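Local coordinates for protein soluble lytic murein transglycosylase (Pseudomonas aeruginosa, PDB 5OHU) that probably cleaves the glycan strands of peptidoglycan as a lytic transglycosylase, a lyase of the Slt family that takes part in cell-wall turnover, at residues 366-371 with 377-382; 385-390 with 617-622. One frame throughout, in Å; residues are numbered along the deposited sequence.

Interaction 1 of 2, residues 366-371 with 377-382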
loop_
_atom_site.group_PDB
_atom_site.type_symbol
_atom_site.label_atom_id
_atom_site.label_comp_id
_atom_site.label_asym_id
_atom_site.label_seq_id
_atom_site.Cartn_x
_atom_site.Cartn_y
_atom_site.Cartn_z
ATOM N N GLN A 366 1.093 -29.806 10.409
ATOM C CA GLN A 366 -0.330 -30.110 10.511
ATOM C C GLN A 366 -1.110 -28.946 11.109
ATOM O O GLN A 366 -2.255 -28.699 10.718
ATOM C CB GLN A 366 -0.530 -31.385 11.321
ATOM C CG GLN A 366 -0.183 -32.628 10.533
ATOM C CD GLN A 366 -0.166 -33.876 11.385
ATOM O OE1 GLN A 366 0.105 -33.823 12.589
ATOM N NE2 GLN A 366 -0.452 -35.011 10.764
ATOM N N LYS A 367 -0.508 -28.209 12.041
ATOM C CA LYS A 367 -1.124 -26.979 12.520
ATOM C C LYS A 367 -1.408 -25.997 11.397
ATOM O O LYS A 367 -2.279 -25.135 11.541
ATOM C CB LYS A 367 -0.215 -26.286 13.540
ATOM C CG LYS A 367 0.315 -27.182 14.634
ATOM C CD LYS A 367 1.637 -26.647 15.176
ATOM C CE LYS A 367 1.488 -25.286 15.837
ATOM N NZ LYS A 367 2.564 -25.058 16.845
ATOM N N LEU A 368 -0.684 -26.099 10.289
ATOM C CA LEU A 368 -0.692 -25.098 9.239
ATOM C C LEU A 368 -1.574 -25.497 8.067
ATOM O O LEU A 368 -2.349 -24.675 7.571
ATOM C CB LEU A 368 0.742 -24.845 8.773
ATOM C CG LEU A 368 0.933 -23.459 8.208
ATOM C CD1 LEU A 368 0.231 -22.475 9.115
ATOM C CD2 LEU A 368 2.403 -23.167 8.154
ATOM N N ALA A 369 -1.462 -26.740 7.597
ATOM C CA ALA A 369 -2.532 -27.293 6.787
ATOM C C ALA A 369 -3.856 -27.028 7.504
ATOM O O ALA A 369 -3.978 -27.250 8.713
ATOM C CB ALA A 369 -2.303 -28.786 6.554
ATOM N N GLY A 370 -4.819 -26.470 6.773
ATOM C CA GLY A 370 -5.972 -25.825 7.361
ATOM C C GLY A 370 -5.985 -24.318 7.189
ATOM O O GLY A 370 -7.056 -23.704 7.294
ATOM N N GLU A 371 -4.828 -23.702 6.938
ATOM C CA GLU A 371 -4.757 -22.291 6.584
ATOM C C GLU A 371 -4.929 -22.149 5.077
ATOM O O GLU A 371 -4.407 -22.955 4.303
ATOM C CB GLU A 371 -3.424 -21.686 7.026
ATOM C CG GLU A 371 -3.345 -20.170 6.899
ATOM C CD GLU A 371 -3.642 -19.459 8.198
ATOM O OE1 GLU A 371 -3.470 -20.081 9.270
ATOM O OE2 GLU A 371 -4.036 -18.275 8.146
ATOM N N PHE A 377 -0.738 -23.875 1.770
ATOM C CA PHE A 377 -0.442 -24.737 0.628
ATOM C C PHE A 377 0.937 -25.378 0.760
ATOM O O PHE A 377 1.092 -26.585 0.550
ATOM C CB PHE A 377 -0.542 -23.939 -0.677
ATOM C CG PHE A 377 -1.957 -23.581 -1.068
ATOM C CD1 PHE A 377 -2.884 -24.576 -1.370
ATOM C CD2 PHE A 377 -2.353 -22.262 -1.135
ATOM C CE1 PHE A 377 -4.197 -24.235 -1.749
ATOM C CE2 PHE A 377 -3.631 -21.914 -1.489
ATOM C CZ PHE A 377 -4.562 -22.887 -1.800
ATOM N N LEU A 378 1.953 -24.578 1.115
ATOM C CA LEU A 378 3.297 -25.123 1.290
ATOM C C LEU A 378 3.321 -26.209 2.357
ATOM O O LEU A 378 3.926 -27.264 2.158
ATOM C CB LEU A 378 4.283 -24.015 1.655
ATOM C CG LEU A 378 4.723 -22.989 0.613
ATOM C CD1 LEU A 378 6.084 -22.483 1.020
ATOM C CD2 LEU A 378 4.760 -23.556 -0.823
ATOM N N ALA A 379 2.677 -25.969 3.506
ATOM C CA ALA A 379 2.632 -26.997 4.542
ATOM C C ALA A 379 1.976 -28.272 4.026
ATOM O O ALA A 379 2.477 -29.380 4.264
ATOM C CB ALA A 379 1.892 -26.479 5.780
ATOM N N ALA A 380 0.841 -28.144 3.330
ATOM C CA ALA A 380 0.181 -29.337 2.804
ATOM C C ALA A 380 1.069 -30.042 1.786
ATOM O O ALA A 380 1.162 -31.276 1.778
ATOM C CB ALA A 380 -1.162 -28.973 2.184
ATOM N N ASP A 381 1.751 -29.275 0.934
ATOM C CA ASP A 381 2.667 -29.888 -0.019
ATOM C C ASP A 381 3.789 -30.644 0.686
ATOM O O ASP A 381 4.185 -31.724 0.242
ATOM C CB ASP A 381 3.252 -28.832 -0.947
ATOM C CG ASP A 381 4.355 -29.385 -1.813
ATOM O OD1 ASP A 381 4.034 -30.075 -2.799
ATOM O OD2 ASP A 381 5.538 -29.135 -1.504
ATOM N N ARG A 382 4.322 -30.092 1.776
ATOM C CA ARG A 382 5.385 -30.797 2.483
ATOM C C ARG A 382 4.881 -32.075 3.133
ATOM O O ARG A 382 5.634 -33.038 3.255
ATOM C CB ARG A 382 6.046 -29.894 3.528
ATOM C CG ARG A 382 6.694 -28.670 2.932
ATOM C CD ARG A 382 8.048 -29.060 2.352
ATOM N NE ARG A 382 8.656 -27.943 1.616
ATOM C CZ ARG A 382 9.445 -28.025 0.543
ATOM N NH1 ARG A 382 9.737 -29.199 0.017
ATOM N NH2 ARG A 382 9.968 -26.917 0.018
#
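Leu368 and Ala379 meet through their first side-chain carbons, Leu368 CB lying 3.6 Å from Ala379 CB, and this apolar touch is the heart of the contact. Further along the leucine, CG is 4.0 Å from the same methyl and the branch CD2 follows at 4.1 Å, so the alanine carbon lies nearest the root of the side chain, with CG and one branch a little further off. The first torsion accounts for this: CG is turned opposite the backbone N (chi1 -153°), beside the carbonyl carbon, and the branches run on past the methyl. The leucine also packs on Arg344 and Tyr345 of helix 341-354. The Ala379 methyl also approaches the backbone at Ala369, 3.8 Å from Ala369 N. The backbones are close here, with Ala369 CA 5.2 Å from Ala380 CA. From Leu368 to Glu371 the chain makes a type II beta turn, closed by the bond from Glu371 N to Leu368 O (2.7 Å), with Gly370 in its third position at a positive phi of 110°. The contact thus packs helix 360-368 and the turn after it against the helix that follows, 374-383, while helix 341-354 covers Leu368 and Leu378, and helices 595-600 and 605-624 receive Leu378 and Phe377 of the second helix.

Interaction 2 of 2, residues 385-390 with 617-622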
loop_
_atom_site.group_PDB
_atom_site.type_symbol
_atom_site.label_atom_id
_atom_site.label_comp_id
_atom_site.label_asym_id
_atom_site.label_seq_id
_atom_site.Cartn_x
_atom_site.Cartn_y
_atom_site.Cartn_z
ATOM N N VAL A 385 -0.365 -33.967 1.369
ATOM C CA VAL A 385 -1.788 -34.184 1.614
ATOM C C VAL A 385 -2.548 -33.238 0.699
ATOM O O VAL A 385 -1.983 -32.240 0.216
ATOM C CB VAL A 385 -2.153 -33.980 3.103
ATOM C CG1 VAL A 385 -1.328 -34.934 3.987
ATOM C CG2 VAL A 385 -1.956 -32.541 3.510
ATOM N N PRO A 386 -3.809 -33.545 0.384
ATOM C CA PRO A 386 -4.606 -32.633 -0.449
ATOM C C PRO A 386 -4.712 -31.241 0.159
ATOM O O PRO A 386 -4.622 -31.054 1.374
ATOM C CB PRO A 386 -5.985 -33.313 -0.511
ATOM C CG PRO A 386 -5.705 -34.763 -0.282
ATOM C CD PRO A 386 -4.531 -34.796 0.676
ATOM N N TYR A 387 -4.908 -30.254 -0.714
ATOM C CA TYR A 387 -5.142 -28.877 -0.285
ATOM C C TYR A 387 -6.553 -28.702 0.279
ATOM O O TYR A 387 -7.480 -29.441 -0.054
ATOM C CB TYR A 387 -4.961 -27.906 -1.449
ATOM C CG TYR A 387 -3.593 -27.930 -2.086
ATOM C CD1 TYR A 387 -2.444 -28.098 -1.315
ATOM C CD2 TYR A 387 -3.446 -27.764 -3.459
ATOM C CE1 TYR A 387 -1.187 -28.115 -1.899
ATOM C CE2 TYR A 387 -2.196 -27.768 -4.049
ATOM C CZ TYR A 387 -1.070 -27.940 -3.265
ATOM O OH TYR A 387 0.171 -27.951 -3.853
ATOM N N LYS A 388 -6.713 -27.684 1.125
ATOM C CA LYS A 388 -8.023 -27.279 1.640
ATOM C C LYS A 388 -8.656 -26.304 0.648
ATOM O O LYS A 388 -8.196 -25.166 0.516
ATOM C CB LYS A 388 -7.868 -26.641 3.020
ATOM C CG LYS A 388 -9.148 -26.493 3.841
ATOM C CD LYS A 388 -8.919 -25.555 5.031
ATOM C CE LYS A 388 -10.027 -25.656 6.081
ATOM N NZ LYS A 388 -11.363 -25.235 5.564
ATOM N N LEU A 389 -9.712 -26.737 -0.053
ATOM C CA LEU A 389 -10.307 -25.949 -1.137
ATOM C C LEU A 389 -11.822 -25.818 -1.000
ATOM O O LEU A 389 -12.553 -25.908 -1.991
ATOM C CB LEU A 389 -9.973 -26.554 -2.495
ATOM C CG LEU A 389 -8.490 -26.778 -2.742
ATOM C CD1 LEU A 389 -8.254 -27.441 -4.092
ATOM C CD2 LEU A 389 -7.779 -25.459 -2.639
ATOM N N GLY A 390 -12.327 -25.575 0.208
ATOM C CA GLY A 390 -13.763 -25.431 0.396
ATOM C C GLY A 390 -14.349 -24.103 -0.056
ATOM O O GLY A 390 -13.933 -23.044 0.423
ATOM N N TYR A 617 -3.450 -18.363 -6.202
ATOM C CA TYR A 617 -4.658 -18.204 -6.999
ATOM C C TYR A 617 -4.733 -19.262 -8.089
ATOM O O TYR A 617 -5.825 -19.759 -8.394
ATOM C CB TYR A 617 -4.714 -16.798 -7.621
ATOM C CG TYR A 617 -4.790 -15.641 -6.629
ATOM C CD1 TYR A 617 -5.093 -15.854 -5.280
ATOM C CD2 TYR A 617 -4.545 -14.335 -7.043
ATOM C CE1 TYR A 617 -5.155 -14.792 -4.375
ATOM C CE2 TYR A 617 -4.616 -13.274 -6.157
ATOM C CZ TYR A 617 -4.926 -13.508 -4.828
ATOM O OH TYR A 617 -4.985 -12.450 -3.954
ATOM N N ALA A 618 -3.584 -19.619 -8.678
ATOM C CA ALA A 618 -3.583 -20.617 -9.736
ATOM C C ALA A 618 -4.041 -21.966 -9.210
ATOM O O ALA A 618 -4.674 -22.731 -9.938
ATOM C CB ALA A 618 -2.195 -20.730 -10.376
ATOM N N VAL A 619 -3.724 -22.284 -7.952
ATOM C CA VAL A 619 -4.238 -23.514 -7.370
ATOM C C VAL A 619 -5.753 -23.487 -7.379
ATOM O O VAL A 619 -6.413 -24.440 -7.816
ATOM C CB VAL A 619 -3.695 -23.719 -5.943
ATOM C CG1 VAL A 619 -4.387 -24.893 -5.302
ATOM C CG2 VAL A 619 -2.201 -23.963 -5.965
ATOM N N ILE A 620 -6.330 -22.383 -6.903
ATOM C CA ILE A 620 -7.784 -22.286 -6.826
ATOM C C ILE A 620 -8.387 -22.365 -8.218
ATOM O O ILE A 620 -9.355 -23.096 -8.457
ATOM C CB ILE A 620 -8.191 -20.990 -6.101
ATOM C CG1 ILE A 620 -7.630 -21.019 -4.688
ATOM C CG2 ILE A 620 -9.705 -20.850 -6.044
ATOM C CD1 ILE A 620 -8.060 -22.246 -3.943
ATOM N N TYR A 621 -7.818 -21.610 -9.162
ATOM C CA TYR A 621 -8.370 -21.621 -10.507
ATOM C C TYR A 621 -8.222 -22.992 -11.145
ATOM O O TYR A 621 -9.064 -23.384 -11.964
ATOM C CB TYR A 621 -7.719 -20.532 -11.354
ATOM C CG TYR A 621 -8.364 -19.183 -11.144
ATOM C CD1 TYR A 621 -9.705 -18.985 -11.454
ATOM C CD2 TYR A 621 -7.639 -18.111 -10.615
ATOM C CE1 TYR A 621 -10.316 -17.757 -11.258
ATOM C CE2 TYR A 621 -8.233 -16.869 -10.424
ATOM C CZ TYR A 621 -9.581 -16.699 -10.746
ATOM O OH TYR A 621 -10.197 -15.474 -10.567
ATOM N N GLY A 622 -7.182 -23.741 -10.758
ATOM C CA GLY A 622 -7.048 -25.110 -11.231
ATOM C C GLY A 622 -8.248 -25.965 -10.875
ATOM O O GLY A 622 -8.762 -26.716 -11.710
#
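Apolar packing joins the loop of residues 385-390 to one side of helix 605-624, with Tyr387 and Leu389 reaching across to Val619 and Ile620. The aromatic part of this packing is Tyr387 on Val619: the methyl CG1 approaches the ring obliquely, 3.5 Å from CD2 and 3.8 Å from CE2, and the valine stands roughly perpendicular to the tyrosine. Val619 offers this branch because CG1 is set opposite its backbone N (chi1 172°). Phe377 meets the Tyr387 ring edge-to-face and also touches Leu389 and Val619.

The aliphatic part belongs to Leu389. Its CD2 methyl is pressed to 3.5 Å from Ile620 CD1, a tight fit for two carbons, as the leucine and isoleucine run antiparallel, side by side; the same CD2 lies 4.3 Å from Val619 CG1. Although the CB of Ile620 does not point at the loop, its CG1 is turned beside the backbone N (chi1 -61°), and CD1 bends round to the leucine.

Among the polar interactions, the hydroxyl of Tyr387 is hydrogen-bonded to the backbone N of Ile631, and Gly390 O accepts a bond from Arg372 NH1. The arrangement is a small hydrophobic loop-on-helix contact between distant parts of the chain, in which the loop after helix 374-383 packs on helix 605-624, the last helix of the chain.

In the fold
From the N terminus, a long series of helices leads to helix 360-368, where interaction 1 closes the short connection between helices 360-368 and 374-383 and folds the second back on its predecessor. Interaction 2 opens soon after, at the loop leaving that helix, and closes over 200 residues later on helix 605-624. The two are therefore in series, neither nested nor crossed, but their centres are only about 12 Å apart. A probable hydrogen bond from Val385 N to Ala380 O, 3.1 Å long, joins the first segment of interaction 2 to the second of interaction 1. Together they connect a local helix pair to the C-terminal helix.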